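Local coordinates for peptidase, C14 family (Geobacter sulfurreducens PCA, PDB 3BIJ), which is an uncharacterized caspase-domain protein of the C14 peptidase family, and so probably has cysteine-type endopeptidase activity, at residues Gly225-Val230 and Arg241-Ala246. Residues are numbered along the deposited sequence; the frame is centred on the assembly and turned at random.
Sequences GQLLRV and RSFHKA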
# COMPACT_ATOMS: atom_id res chain seq x y z
N GLY A 225 5.02 -26.18 6.16
CA GLY A 225 6.30 -25.91 5.54
C GLY A 225 7.37 -25.56 6.56
O GLY A 225 8.49 -26.04 6.47
N GLN A 226 7.02 -24.72 7.53
CA GLN A 226 7.99 -24.35 8.54
C GLN A 226 8.20 -25.47 9.55
O GLN A 226 9.27 -25.59 10.15
CB GLN A 226 7.57 -23.08 9.26
CG GLN A 226 7.60 -21.89 8.33
CD GLN A 226 8.95 -21.70 7.69
OE1 GLN A 226 9.05 -21.39 6.50
NE2 GLN A 226 10.01 -21.88 8.46
N LEU A 227 7.18 -26.31 9.73
CA LEU A 227 7.33 -27.43 10.64
C LEU A 227 8.43 -28.32 10.03
O LEU A 227 9.38 -28.69 10.71
CB LEU A 227 6.00 -28.20 10.78
CG LEU A 227 5.89 -29.45 11.68
CD1 LEU A 227 4.41 -29.79 11.99
CD2 LEU A 227 6.56 -30.61 10.98
N LEU A 228 8.32 -28.62 8.74
CA LEU A 228 9.32 -29.44 8.08
C LEU A 228 10.70 -28.78 8.08
O LEU A 228 11.73 -29.45 8.17
CB LEU A 228 8.91 -29.74 6.64
CG LEU A 228 7.59 -30.50 6.53
CD1 LEU A 228 7.15 -30.57 5.07
CD2 LEU A 228 7.76 -31.86 7.12
N ARG A 229 10.73 -27.46 8.00
CA ARG A 229 12.03 -26.79 7.98
C ARG A 229 12.79 -26.86 9.32
O ARG A 229 14.01 -27.02 9.32
CB ARG A 229 11.86 -25.33 7.52
CG ARG A 229 13.13 -24.50 7.63
CD ARG A 229 13.35 -23.54 6.47
NE ARG A 229 14.01 -24.19 5.35
CZ ARG A 229 14.79 -23.56 4.47
NH1 ARG A 229 15.35 -24.23 3.47
NH2 ARG A 229 15.01 -22.27 4.59
N VAL A 230 12.09 -26.76 10.45
CA VAL A 230 12.79 -26.84 11.74
C VAL A 230 13.04 -28.29 12.07
O VAL A 230 14.02 -28.63 12.70
CB VAL A 230 11.97 -26.21 12.90
CG1 VAL A 230 11.59 -24.78 12.56
CG2 VAL A 230 10.73 -27.03 13.18
N ARG A 241 7.62 -28.24 23.19
CA ARG A 241 7.54 -26.81 23.43
C ARG A 241 8.58 -26.10 22.61
O ARG A 241 8.28 -25.14 21.91
CB ARG A 241 7.73 -26.50 24.92
CG ARG A 241 6.64 -27.11 25.77
CD ARG A 241 6.59 -26.61 27.23
NE ARG A 241 5.25 -26.18 27.43
CZ ARG A 241 4.26 -26.44 28.27
NH1 ARG A 241 3.19 -25.73 27.97
NH2 ARG A 241 4.22 -27.26 29.31
N SER A 242 9.82 -26.58 22.66
CA SER A 242 10.88 -25.95 21.88
C SER A 242 10.59 -26.03 20.39
O SER A 242 10.90 -25.10 19.65
CB SER A 242 12.22 -26.61 22.16
OG SER A 242 12.55 -26.45 23.52
N PHE A 243 10.01 -27.15 19.96
CA PHE A 243 9.69 -27.36 18.56
C PHE A 243 8.72 -26.25 18.13
O PHE A 243 8.94 -25.54 17.14
CB PHE A 243 9.06 -28.74 18.39
CG PHE A 243 8.86 -29.15 16.97
CD1 PHE A 243 9.90 -29.08 16.05
CD2 PHE A 243 7.62 -29.66 16.57
CE1 PHE A 243 9.71 -29.52 14.75
CE2 PHE A 243 7.42 -30.10 15.28
CZ PHE A 243 8.46 -30.04 14.36
N HIS A 244 7.67 -26.10 18.91
CA HIS A 244 6.65 -25.10 18.67
C HIS A 244 7.26 -23.69 18.66
O HIS A 244 7.03 -22.93 17.72
CB HIS A 244 5.58 -25.24 19.74
CG HIS A 244 4.57 -24.13 19.74
ND1 HIS A 244 3.65 -23.96 18.73
CD2 HIS A 244 4.36 -23.12 20.62
CE1 HIS A 244 2.91 -22.90 18.98
NE2 HIS A 244 3.32 -22.37 20.12
N LYS A 245 8.03 -23.35 19.68
CA LYS A 245 8.64 -22.02 19.76
C LYS A 245 9.55 -21.70 18.58
O LYS A 245 9.61 -20.56 18.10
CB LYS A 245 9.43 -21.86 21.07
CG LYS A 245 8.54 -21.85 22.31
CD LYS A 245 9.35 -21.71 23.60
CE LYS A 245 10.05 -20.34 23.69
NZ LYS A 245 9.08 -19.20 23.85
N ALA A 246 10.26 -22.72 18.09
CA ALA A 246 11.16 -22.55 16.95
C ALA A 246 10.37 -22.31 15.66
O ALA A 246 10.84 -21.62 14.75
CB ALA A 246 12.05 -23.79 16.79
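Phe-243 reaches from helix 240-250 to helix 222-231 and sets its CZ end against Leu-227 and its CD1-CE1 side against Val-230, two residues that lie one turn apart. With CG anti to the backbone N (chi1 -172°), the ring extends towards the neighbouring helix although its CB does not head straight for it. Leu-227 meets the ring with its branch point and one methyl: CG lies 3.8 Å from CZ of Phe-243, and CD2 of Leu-227 is 3.9 Å from the same CZ. The CG2 methyl of Val-230 comes in obliquely at the CD1-CE1 side of that ring; its modelled approach is too close for carbons and its exact spacing is doubtful.

The other methyl of Val-230 serves a second, looser patch. CG1 of Val-230 sits 3.9 Å from the carbonyl O of Ala-246, and the same CG1 is 4.4 Å from CB of Ala-246. The nearest CA atoms of the two segments are those of Val-230 and Ala-246, 6.9 Å apart. The axes of 225-230 and 241-246 run at 120° to each other and come within 10.0 Å.

Tyr-236 and Pro-274 also touch Phe-243, while Ile-247 continues the apolar surface against Leu-227 and Val-230. Replacing Phe-243 with an alanine would probably open a gap beside Leu-227 and leave Val-230 with little beyond Ala-246 to pack on across this pair of segments. No hydrogen bond or salt bridge links the two segments, so their mutual hold within the caspase-like domain rests on the shape and burial of apolar side chains.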